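Local coordinates for protein aldehyde dehydrogenase (Staphylococcus aureus, PDB 6K10) that catalyses the NAD-dependent oxidation of the carotenoid aldehyde 4,4'-diaponeurosporen-4-al to 4,4'-diaponeurosporenoic acid during synthesis of the virulence pigment staphyloxanthin, at residues Thr114-Ala119 with Thr182-Pro187; Glu171-Glu174 with Glu178-Gln181; Val191-Ser196 with Lys201-Ala206. The protein carries 1 engineered substitution. All coordinates share one frame; numbering follows the deposited sequence.

Contact 1 (Thr114-Ala119 with Thr182-Pro187); sequences TVLIIA and TLIHLP
Leu116, on an extended strand, and Leu183, in the last turn of a helix, bring the two backbones nearest, with their CA atoms 7.7 Å apart; no hydrogen bond crosses, and the joint is made by apolar side chains. Both methyls of Leu116 take part. CD2 packs against Leu183 CB at 3.8 Å, while CD1 lies 4.1 Å from Leu183 CD1, so the leucine fork sits against the root of its partner as well as its tip, and the two chains cross obliquely. The same Leu116 CD2 also meets Ile184 CG2 at 4.1 Å. That gamma methyl is shared, for Ile118 CD1 touches it at 4.0 Å, the two isoleucine chains standing at about a right angle. The torsion of Ile184 explains this: with CG1 held between the backbone N and the carbonyl carbon (chi1 58°), CG2 becomes the branch that meets the strand. All four residues are buried, and 158 Å² is lost between the two segments, both sides summed. Beyond them, Leu183 also packs on Ile11 of helix 10-23, and Ile184 on Ile202 and Ala206 of helix 197-209. The end of helix 177-184 thus packs on one face of strand 104-118, at Leu116 and Ile118; the strand lies between strands 141-145 and 190-194, while Val115 and Ile117 pack against helix 126-138 on the other face.

Contact 2 (Glu171-Glu174 with Glu178-Gln181); sequences EVIE and EETQ
Glu171 OE2 is gripped by three donors: the amide N of the next residue, Val172, and the side chains of Lys158 (a salt bridge) and Asn162. The Val172 N to Glu171 OE2 bond is short, 2.7 Å, but bent, with an N-H...O angle of 146°, and it uses the oxygen's anti lone pair, the one pointing away from OE1. Extension at the first torsion followed by a bend at the second (chi2 62°) brings the carboxylate back alongside its own chain to this amide. Because the group is buried, the lysine would be expected to stabilise its negative charge.

The joint to the helix lies further along the chain and is carried by Glu179 and the backbone of the strand's exit. CA atoms are nearest at Glu174 and Glu179, 7.5 Å apart. There Glu179 CG sits 3.6 Å from Glu174 O, a methylene against a carbonyl oxygen. Glu174 meets it through this oxygen; its CB points away from the helix, and its carboxylate is held by a salt bridge to Arg155. Beside it, Ile173 CG2 reaches Glu179 CB more loosely, at 4.4 Å. No hydrogen bond links the segments, and they bury just 90 Å² together. The bend in Glu179 (chi2 67°) turns its carboxylate toward the start of the helix, where OE2 accepts the amide of Gly176. That bond ties the first turn of helix 177-184 to the residue just before it.

The contact therefore closes the turn from strand 170-172 into helix 177-184. Strand 170-172 pairs in parallel with strand 141-145, Val172 faces helix 151-164, and Ile173 packs on Ile11 and Lys14 of helix 10-23.

Contact 3 (Val191-Ser196 with Lys201-Ala206); sequences VFFTGS and KIVYQA
The Phe193 ring is the flat group here, met from one side of its plane by Val203 CG2, which approaches obliquely, 3.8 Å from CD1 and 4.2 Å from CE1. On the opposite side of that plane lies the backbone of Gly195, whose CA is 3.5 Å from Phe193 CZ. Beside CD1 lies the CG2 methyl of Ile118, on the adjoining strand. CB of Phe193 points toward the helix, and with CG anti to the backbone N (chi1 167°) the CD1 side of the ring lies at Val203. Val203 divides its two methyls: CG2 serves the ring, whereas CG1 meets Val191 CG1 end to end at 3.6 Å. One valine thus spans two strand residues; the CA atoms of Phe193 and Val203, the nearest pair, are 7.7 Å apart. All three side chains are buried, and no hydrogen bond crosses.

Helix 197-209 starts just after Ser196, the N-cap, whose OG accepts the amide of Val199. Strand 190-194, this helix and strand 214-217 form a beta-alpha-beta crossover of the Rossmann-like NAD-binding domain of aldehyde dehydrogenases, with the Phe193 side chain about 6 Å from that of Glu217, a predicted active-site residue.

All three contacts set helices against one sheet or, in contact 2, against a strand's exit, but at different depths. Contacts 1 and 3 are buried and purely apolar; contact 2 is smaller and only partly buried, with glutamates that find partners such as Arg155 and Lys158 outside its segments. Helix 177-184 serves contacts 1 and 2: its first turn meets the residues just past strand 170-172, its last the strand at the sheet's interior. Contact 2 lies within the chain loop that contact 1 closes, whereas contact 3 follows in series. Strands 104-118 and 190-194 tie contacts 1 and 3 together through probable backbone hydrogen bonds, Leu116 O to Phe192 N at 2.7 Å and Phe192 O to Ile118 N at 2.8 Å.

Contact 1 (Thr114-Ala119 with Thr182-Pro187)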
ATOM      1  N   THR A 114      14.990  -4.075  -6.687  1.00 19.66           N
ATOM      2  CA  THR A 114      15.470  -2.930  -7.450  1.00 21.46           C
ATOM      3  C   THR A 114      14.294  -1.993  -7.701  1.00 23.44           C
ATOM      4  O   THR A 114      13.290  -2.401  -8.295  1.00 22.97           O
ATOM      5  CB  THR A 114      16.098  -3.386  -8.766  1.00 24.42           C
ATOM      6  OG1 THR A 114      17.226  -4.227  -8.489  1.00 26.13           O
ATOM      7  CG2 THR A 114      16.549  -2.189  -9.590  1.00 25.10           C
ATOM      8  N   VAL A 115      14.417  -0.745  -7.248  1.00 21.93           N
ATOM      9  CA  VAL A 115      13.295   0.185  -7.243  1.00 24.18           C
ATOM     10  C   VAL A 115      13.614   1.391  -8.117  1.00 23.25           C
ATOM     11  O   VAL A 115      14.773   1.700  -8.410  1.00 24.72           O
ATOM     12  CB  VAL A 115      12.923   0.636  -5.813  1.00 22.46           C
ATOM     13  CG1 VAL A 115      12.727  -0.572  -4.910  1.00 23.31           C
ATOM     14  CG2 VAL A 115      13.989   1.567  -5.246  1.00 24.04           C
ATOM     15  N   LEU A 116      12.552   2.079  -8.531  1.00 20.80           N
ATOM     16  CA  LEU A 116      12.631   3.263  -9.373  1.00 21.93           C
ATOM     17  C   LEU A 116      12.079   4.458  -8.610  1.00 21.48           C
ATOM     18  O   LEU A 116      11.009   4.368  -8.000  1.00 22.72           O
ATOM     19  CB  LEU A 116      11.846   3.063 -10.673  1.00 23.51           C
ATOM     20  CG  LEU A 116      11.738   4.266 -11.613  1.00 26.03           C
ATOM     21  CD1 LEU A 116      13.116   4.768 -12.032  1.00 23.32           C
ATOM     22  CD2 LEU A 116      10.891   3.924 -12.828  1.00 24.70           C
ATOM     23  N   ILE A 117      12.806   5.572  -8.648  1.00 21.79           N
ATOM     24  CA  ILE A 117      12.399   6.809  -7.993  1.00 21.32           C
ATOM     25  C   ILE A 117      12.374   7.912  -9.041  1.00 21.90           C
ATOM     26  O   ILE A 117      13.403   8.208  -9.664  1.00 22.35           O
ATOM     27  CB  ILE A 117      13.337   7.176  -6.832  1.00 21.67           C
ATOM     28  CG1 ILE A 117      13.257   6.115  -5.732  1.00 21.37           C
ATOM     29  CG2 ILE A 117      12.990   8.549  -6.279  1.00 21.81           C
ATOM     30  CD1 ILE A 117      14.278   6.294  -4.635  1.00 25.89           C
ATOM     31  N   ILE A 118      11.204   8.516  -9.236  1.00 20.19           N
ATOM     32  CA  ILE A 118      11.011   9.607 -10.187  1.00 21.90           C
ATOM     33  C   ILE A 118      10.718  10.874  -9.398  1.00 22.44           C
ATOM     34  O   ILE A 118       9.818  10.888  -8.551  1.00 22.28           O
ATOM     35  CB  ILE A 118       9.868   9.305 -11.173  1.00 20.85           C
ATOM     36  CG1 ILE A 118      10.142   8.015 -11.945  1.00 23.46           C
ATOM     37  CG2 ILE A 118       9.658  10.473 -12.128  1.00 18.83           C
ATOM     38  CD1 ILE A 118       8.912   7.459 -12.644  1.00 23.69           C
ATOM     39  N   ALA A 119      11.464  11.940  -9.682  1.00 21.29           N
ATOM     40  CA  ALA A 119      11.298  13.171  -8.931  1.00 21.62           C
ATOM     41  C   ALA A 119      11.017  14.350  -9.850  1.00 23.87           C
ATOM     42  O   ALA A 119      11.595  14.438 -10.935  1.00 22.63           O
ATOM     43  CB  ALA A 119      12.538  13.473  -8.092  1.00 18.56           C
ATOM     44  N   THR A 182      11.151   4.656 -20.869  1.00 30.57           N
ATOM     45  CA  THR A 182      11.970   3.449 -20.882  1.00 28.98           C
ATOM     46  C   THR A 182      12.006   2.790 -19.510  1.00 25.35           C
ATOM     47  O   THR A 182      11.971   1.558 -19.402  1.00 26.92           O
ATOM     48  CB  THR A 182      13.385   3.787 -21.349  1.00 30.99           C
ATOM     49  OG1 THR A 182      13.326   4.395 -22.645  1.00 32.26           O
ATOM     50  CG2 THR A 182      14.239   2.533 -21.423  1.00 30.03           C
ATOM     51  N   LEU A 183      12.062   3.596 -18.448  1.00 24.72           N
ATOM     52  CA  LEU A 183      12.225   3.046 -17.107  1.00 25.19           C
ATOM     53  C   LEU A 183      10.944   2.392 -16.600  1.00 25.82           C
ATOM     54  O   LEU A 183      10.993   1.316 -15.992  1.00 24.44           O
ATOM     55  CB  LEU A 183      12.687   4.144 -16.150  1.00 27.04           C
ATOM     56  CG  LEU A 183      14.143   4.578 -16.319  1.00 27.60           C
ATOM     57  CD1 LEU A 183      14.374   5.949 -15.710  1.00 26.78           C
ATOM     58  CD2 LEU A 183      15.054   3.550 -15.673  1.00 29.43           C
ATOM     59  N   ILE A 184       9.788   3.019 -16.836  1.00 25.71           N
ATOM     60  CA  ILE A 184       8.541   2.518 -16.262  1.00 25.49           C
ATOM     61  C   ILE A 184       8.040   1.245 -16.925  1.00 28.54           C
ATOM     62  O   ILE A 184       7.158   0.579 -16.369  1.00 27.88           O
ATOM     63  CB  ILE A 184       7.437   3.594 -16.312  1.00 23.64           C
ATOM     64  CG1 ILE A 184       7.190   4.061 -17.747  1.00 22.97           C
ATOM     65  CG2 ILE A 184       7.795   4.768 -15.412  1.00 24.81           C
ATOM     66  CD1 ILE A 184       6.113   5.125 -17.856  1.00 25.66           C
ATOM     67  N   HIS A 185       8.569   0.887 -18.091  1.00 29.29           N
ATOM     68  CA  HIS A 185       8.215  -0.366 -18.745  1.00 29.87           C
ATOM     69  C   HIS A 185       9.127  -1.517 -18.346  1.00 27.62           C
ATOM     70  O   HIS A 185       8.899  -2.649 -18.784  1.00 27.96           O
ATOM     71  CB  HIS A 185       8.232  -0.195 -20.267  1.00 33.08           C
ATOM     72  CG  HIS A 185       7.110   0.645 -20.789  1.00 34.03           C
ATOM     73  ND1 HIS A 185       5.786   0.349 -20.547  1.00 36.73           N
ATOM     74  CD2 HIS A 185       7.113   1.772 -21.539  1.00 36.16           C
ATOM     75  CE1 HIS A 185       5.021   1.259 -21.124  1.00 36.88           C
ATOM     76  NE2 HIS A 185       5.801   2.133 -21.734  1.00 36.78           N
ATOM     77  N   LEU A 186      10.153  -1.254 -17.531  1.00 23.68           N
ATOM     78  CA  LEU A 186      11.025  -2.293 -17.012  1.00 23.53           C
ATOM     79  C   LEU A 186      10.439  -2.887 -15.735  1.00 26.05           C
ATOM     80  O   LEU A 186       9.802  -2.178 -14.949  1.00 23.67           O
ATOM     81  CB  LEU A 186      12.415  -1.728 -16.731  1.00 25.12           C
ATOM     82  CG  LEU A 186      13.184  -1.260 -17.968  1.00 30.65           C
ATOM     83  CD1 LEU A 186      14.508  -0.621 -17.581  1.00 31.43           C
ATOM     84  CD2 LEU A 186      13.403  -2.425 -18.921  1.00 33.20           C
ATOM     85  N   PRO A 187      10.641  -4.207 -15.493  1.00 26.67           N
ATOM     86  CA  PRO A 187      10.014  -4.863 -14.332  1.00 27.04           C
ATOM     87  C   PRO A 187      10.727  -4.549 -13.019  1.00 25.75           C
ATOM     88  O   PRO A 187      11.268  -5.431 -12.343  1.00 24.26           O
ATOM     89  CB  PRO A 187      10.104  -6.346 -14.713  1.00 29.69           C
ATOM     90  CG  PRO A 187      11.363  -6.434 -15.497  1.00 28.44           C
ATOM     91  CD  PRO A 187      11.442  -5.150 -16.293  1.00 28.76           C
TER

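Contact 2 (Glu171-Glu174 with Glu178-Gln181)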
ATOM      1  N   GLU A 171      21.992   4.502  -9.178  1.00 22.91           N
ATOM      2  CA  GLU A 171      22.339   5.143 -10.437  1.00 24.71           C
ATOM      3  C   GLU A 171      21.328   6.241 -10.732  1.00 25.80           C
ATOM      4  O   GLU A 171      20.156   6.142 -10.360  1.00 26.72           O
ATOM      5  CB  GLU A 171      22.381   4.124 -11.589  1.00 27.01           C
ATOM      6  CG  GLU A 171      22.608   4.705 -12.987  1.00 26.27           C
ATOM      7  CD  GLU A 171      23.945   5.415 -13.144  1.00 27.97           C
ATOM      8  OE1 GLU A 171      24.819   4.873 -13.852  1.00 30.79           O
ATOM      9  OE2 GLU A 171      24.116   6.522 -12.591  1.00 28.19           O
ATOM     10  N   VAL A 172      21.798   7.295 -11.399  1.00 21.97           N
ATOM     11  CA  VAL A 172      20.969   8.427 -11.794  1.00 23.98           C
ATOM     12  C   VAL A 172      20.877   8.456 -13.312  1.00 27.66           C
ATOM     13  O   VAL A 172      21.902   8.411 -14.003  1.00 28.24           O
ATOM     14  CB  VAL A 172      21.532   9.753 -11.256  1.00 25.63           C
ATOM     15  CG1 VAL A 172      20.739  10.925 -11.808  1.00 21.59           C
ATOM     16  CG2 VAL A 172      21.515   9.755  -9.740  1.00 24.81           C
ATOM     17  N   ILE A 173      19.653   8.543 -13.827  1.00 26.95           N
ATOM     18  CA  ILE A 173      19.387   8.583 -15.262  1.00 27.28           C
ATOM     19  C   ILE A 173      18.835   9.961 -15.599  1.00 27.63           C
ATOM     20  O   ILE A 173      17.716  10.304 -15.202  1.00 27.72           O
ATOM     21  CB  ILE A 173      18.403   7.488 -15.691  1.00 29.00           C
ATOM     22  CG1 ILE A 173      18.908   6.112 -15.262  1.00 29.39           C
ATOM     23  CG2 ILE A 173      18.172   7.548 -17.193  1.00 30.07           C
ATOM     24  CD1 ILE A 173      20.098   5.641 -16.042  1.00 31.73           C
ATOM     25  N   GLU A 174      19.604  10.745 -16.349  1.00 26.08           N
ATOM     26  CA  GLU A 174      19.153  12.051 -16.807  1.00 30.77           C
ATOM     27  C   GLU A 174      18.348  11.919 -18.094  1.00 32.38           C
ATOM     28  O   GLU A 174      18.623  11.061 -18.936  1.00 31.68           O
ATOM     29  CB  GLU A 174      20.338  12.987 -17.040  1.00 32.66           C
ATOM     30  CG  GLU A 174      20.964  13.537 -15.774  1.00 37.85           C
ATOM     31  CD  GLU A 174      22.347  14.105 -16.022  1.00 39.74           C
ATOM     32  OE1 GLU A 174      22.955  13.758 -17.056  1.00 41.75           O
ATOM     33  OE2 GLU A 174      22.825  14.902 -15.188  1.00 38.54           O
ATOM     34  N   GLU A 178      10.905  10.540 -22.310  1.00 29.59           N
ATOM     35  CA  GLU A 178      11.210   9.294 -23.004  1.00 31.29           C
ATOM     36  C   GLU A 178      12.155   8.412 -22.199  1.00 31.34           C
ATOM     37  O   GLU A 178      12.077   7.182 -22.291  1.00 29.20           O
ATOM     38  CB  GLU A 178      11.784   9.586 -24.388  1.00 34.82           C
ATOM     39  CG  GLU A 178      10.755  10.135 -25.366  1.00 36.74           C
ATOM     40  CD  GLU A 178       9.471   9.321 -25.393  1.00 38.67           C
ATOM     41  OE1 GLU A 178       8.387   9.932 -25.482  1.00 42.77           O
ATOM     42  OE2 GLU A 178       9.541   8.073 -25.340  1.00 37.08           O
ATOM     43  N   GLU A 179      13.051   9.010 -21.410  1.00 30.61           N
ATOM     44  CA  GLU A 179      13.827   8.210 -20.469  1.00 30.63           C
ATOM     45  C   GLU A 179      12.928   7.636 -19.384  1.00 31.89           C
ATOM     46  O   GLU A 179      13.095   6.481 -18.978  1.00 32.52           O
ATOM     47  CB  GLU A 179      14.949   9.046 -19.851  1.00 29.75           C
ATOM     48  CG  GLU A 179      16.148   9.265 -20.762  1.00 31.05           C
ATOM     49  CD  GLU A 179      15.822  10.131 -21.961  1.00 32.95           C
ATOM     50  OE1 GLU A 179      16.242   9.778 -23.081  1.00 36.17           O
ATOM     51  OE2 GLU A 179      15.139  11.163 -21.783  1.00 32.36           O
ATOM     52  N   THR A 180      11.967   8.430 -18.907  1.00 27.29           N
ATOM     53  CA  THR A 180      10.976   7.911 -17.970  1.00 30.45           C
ATOM     54  C   THR A 180      10.174   6.782 -18.600  1.00 31.66           C
ATOM     55  O   THR A 180       9.888   5.771 -17.948  1.00 30.78           O
ATOM     56  CB  THR A 180      10.044   9.034 -17.515  1.00 31.94           C
ATOM     57  OG1 THR A 180      10.813  10.078 -16.904  1.00 35.87           O
ATOM     58  CG2 THR A 180       9.025   8.510 -16.513  1.00 30.85           C
ATOM     59  N   GLN A 181       9.810   6.940 -19.877  1.00 30.13           N
ATOM     60  CA  GLN A 181       9.071   5.898 -20.584  1.00 33.76           C
ATOM     61  C   GLN A 181       9.847   4.587 -20.598  1.00 32.00           C
ATOM     62  O   GLN A 181       9.277   3.516 -20.362  1.00 31.29           O
ATOM     63  CB  GLN A 181       8.771   6.357 -22.010  1.00 38.57           C
ATOM     64  CG  GLN A 181       7.529   5.741 -22.623  1.00 44.09           C
ATOM     65  CD  GLN A 181       6.253   6.329 -22.058  1.00 47.43           C
ATOM     66  OE1 GLN A 181       5.444   5.623 -21.459  1.00 49.64           O
ATOM     67  NE2 GLN A 181       6.066   7.631 -22.247  1.00 48.83           N
TER

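Contact 3 (Val191-Ser196 with Lys201-Ala206)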
ATOM      1  N   VAL A 191       7.989   1.132  -7.773  1.00 20.79           N
ATOM      2  CA  VAL A 191       8.084   2.422  -8.445  1.00 19.69           C
ATOM      3  C   VAL A 191       7.560   3.502  -7.509  1.00 21.90           C
ATOM      4  O   VAL A 191       6.435   3.402  -7.011  1.00 23.85           O
ATOM      5  CB  VAL A 191       7.303   2.435  -9.774  1.00 19.91           C
ATOM      6  CG1 VAL A 191       7.285   3.835 -10.355  1.00 21.44           C
ATOM      7  CG2 VAL A 191       7.925   1.458 -10.760  1.00 22.68           C
ATOM      8  N   PHE A 192       8.374   4.527  -7.268  1.00 20.20           N
ATOM      9  CA  PHE A 192       8.008   5.671  -6.439  1.00 19.92           C
ATOM     10  C   PHE A 192       8.001   6.906  -7.326  1.00 19.70           C
ATOM     11  O   PHE A 192       9.023   7.230  -7.935  1.00 23.01           O
ATOM     12  CB  PHE A 192       8.985   5.836  -5.263  1.00 20.34           C
ATOM     13  CG  PHE A 192       8.565   6.885  -4.261  1.00 19.14           C
ATOM     14  CD1 PHE A 192       8.645   8.239  -4.565  1.00 22.01           C
ATOM     15  CD2 PHE A 192       8.089   6.516  -3.016  1.00 21.56           C
ATOM     16  CE1 PHE A 192       8.257   9.196  -3.650  1.00 21.80           C
ATOM     17  CE2 PHE A 192       7.701   7.476  -2.095  1.00 20.44           C
ATOM     18  CZ  PHE A 192       7.786   8.815  -2.415  1.00 19.49           C
ATOM     19  N   PHE A 193       6.859   7.591  -7.393  1.00 19.48           N
ATOM     20  CA  PHE A 193       6.672   8.714  -8.303  1.00 21.90           C
ATOM     21  C   PHE A 193       6.066   9.908  -7.580  1.00 21.85           C
ATOM     22  O   PHE A 193       5.059   9.768  -6.882  1.00 22.78           O
ATOM     23  CB  PHE A 193       5.785   8.317  -9.489  1.00 20.40           C
ATOM     24  CG  PHE A 193       5.308   9.493 -10.295  1.00 23.39           C
ATOM     25  CD1 PHE A 193       6.085  10.007 -11.313  1.00 23.24           C
ATOM     26  CD2 PHE A 193       4.080  10.086 -10.034  1.00 25.57           C
ATOM     27  CE1 PHE A 193       5.661  11.089 -12.048  1.00 23.53           C
ATOM     28  CE2 PHE A 193       3.653  11.170 -10.764  1.00 24.93           C
ATOM     29  CZ  PHE A 193       4.439  11.671 -11.779  1.00 23.16           C
ATOM     30  N   THR A 194       6.675  11.079  -7.767  1.00 20.01           N
ATOM     31  CA  THR A 194       6.099  12.360  -7.378  1.00 23.30           C
ATOM     32  C   THR A 194       6.036  13.236  -8.616  1.00 22.56           C
ATOM     33  O   THR A 194       7.044  13.399  -9.311  1.00 22.42           O
ATOM     34  CB  THR A 194       6.930  13.056  -6.289  1.00 21.87           C
ATOM     35  OG1 THR A 194       7.037  12.203  -5.144  1.00 27.28           O
ATOM     36  CG2 THR A 194       6.283  14.372  -5.863  1.00 23.68           C
ATOM     37  N   GLY A 195       4.859  13.781  -8.897  1.00 25.34           N
ATOM     38  CA  GLY A 195       4.716  14.666 -10.043  1.00 25.38           C
ATOM     39  C   GLY A 195       3.265  14.929 -10.387  1.00 24.67           C
ATOM     40  O   GLY A 195       2.385  14.877  -9.519  1.00 26.04           O
ATOM     41  N   SER A 196       3.029  15.210 -11.672  1.00 25.20           N
ATOM     42  CA  SER A 196       1.714  15.623 -12.140  1.00 25.87           C
ATOM     43  C   SER A 196       0.782  14.426 -12.277  1.00 27.47           C
ATOM     44  O   SER A 196       1.216  13.279 -12.426  1.00 27.17           O
ATOM     45  CB  SER A 196       1.829  16.350 -13.478  1.00 31.64           C
ATOM     46  OG  SER A 196       2.146  15.462 -14.544  1.00 32.81           O
ATOM     47  N   LYS A 201      -0.521   9.008 -14.166  1.00 23.65           N
ATOM     48  CA  LYS A 201      -1.365   8.034 -14.852  1.00 23.92           C
ATOM     49  C   LYS A 201      -0.543   7.154 -15.788  1.00 22.18           C
ATOM     50  O   LYS A 201      -0.784   5.946 -15.887  1.00 23.65           O
ATOM     51  CB  LYS A 201      -2.468   8.757 -15.629  1.00 26.67           C
ATOM     52  CG  LYS A 201      -3.506   9.454 -14.754  1.00 29.33           C
ATOM     53  N   ILE A 202       0.439   7.739 -16.476  1.00 23.31           N
ATOM     54  CA  ILE A 202       1.280   6.971 -17.395  1.00 25.39           C
ATOM     55  C   ILE A 202       2.154   5.989 -16.620  1.00 22.29           C
ATOM     56  O   ILE A 202       2.277   4.816 -16.986  1.00 21.28           O
ATOM     57  CB  ILE A 202       2.132   7.919 -18.263  1.00 28.73           C
ATOM     58  CG1 ILE A 202       1.235   8.804 -19.128  1.00 31.86           C
ATOM     59  CG2 ILE A 202       3.117   7.132 -19.125  1.00 26.61           C
ATOM     60  CD1 ILE A 202       1.980   9.920 -19.847  1.00 34.11           C
ATOM     61  N   VAL A 203       2.784   6.464 -15.542  1.00 22.71           N
ATOM     62  CA  VAL A 203       3.617   5.607 -14.698  1.00 23.35           C
ATOM     63  C   VAL A 203       2.815   4.419 -14.187  1.00 21.58           C
ATOM     64  O   VAL A 203       3.285   3.275 -14.195  1.00 24.22           O
ATOM     65  CB  VAL A 203       4.205   6.426 -13.531  1.00 23.98           C
ATOM     66  CG1 VAL A 203       4.875   5.515 -12.513  1.00 25.12           C
ATOM     67  CG2 VAL A 203       5.174   7.478 -14.047  1.00 25.04           C
ATOM     68  N   TYR A 204       1.585   4.672 -13.752  1.00 19.64           N
ATOM     69  CA  TYR A 204       0.806   3.659 -13.059  1.00 22.02           C
ATOM     70  C   TYR A 204       0.131   2.683 -14.015  1.00 25.68           C
ATOM     71  O   TYR A 204      -0.133   1.540 -13.628  1.00 28.73           O
ATOM     72  CB  TYR A 204      -0.200   4.364 -12.147  1.00 23.76           C
ATOM     73  CG  TYR A 204      -1.030   3.473 -11.264  1.00 22.97           C
ATOM     74  CD1 TYR A 204      -0.427   2.602 -10.374  1.00 25.41           C
ATOM     75  CD2 TYR A 204      -2.409   3.598 -11.220  1.00 24.72           C
ATOM     76  CE1 TYR A 204      -1.178   1.808  -9.529  1.00 22.94           C
ATOM     77  CE2 TYR A 204      -3.170   2.819 -10.370  1.00 25.33           C
ATOM     78  CZ  TYR A 204      -2.549   1.923  -9.529  1.00 25.13           C
ATOM     79  OH  TYR A 204      -3.307   1.145  -8.682  1.00 24.09           O
ATOM     80  N   GLN A 205      -0.130   3.094 -15.257  1.00 23.81           N
ATOM     81  CA  GLN A 205      -0.577   2.138 -16.265  1.00 23.67           C
ATOM     82  C   GLN A 205       0.575   1.257 -16.731  1.00 22.51           C
ATOM     83  O   GLN A 205       0.397   0.052 -16.944  1.00 23.21           O
ATOM     84  CB  GLN A 205      -1.204   2.876 -17.447  1.00 26.27           C
ATOM     85  CG  GLN A 205      -2.521   3.563 -17.116  1.00 33.12           C
ATOM     86  CD  GLN A 205      -3.004   4.469 -18.233  1.00 38.33           C
ATOM     87  OE1 GLN A 205      -3.081   5.687 -18.070  1.00 42.75           O
ATOM     88  NE2 GLN A 205      -3.327   3.879 -19.376  1.00 39.57           N
ATOM     89  N   ALA A 206       1.766   1.841 -16.892  1.00 23.54           N
ATOM     90  CA  ALA A 206       2.933   1.061 -17.293  1.00 25.11           C
ATOM     91  C   ALA A 206       3.294   0.035 -16.228  1.00 25.32           C
ATOM     92  O   ALA A 206       3.565  -1.131 -16.535  1.00 24.57           O
ATOM     93  CB  ALA A 206       4.114   1.992 -17.565  1.00 23.75           C
TER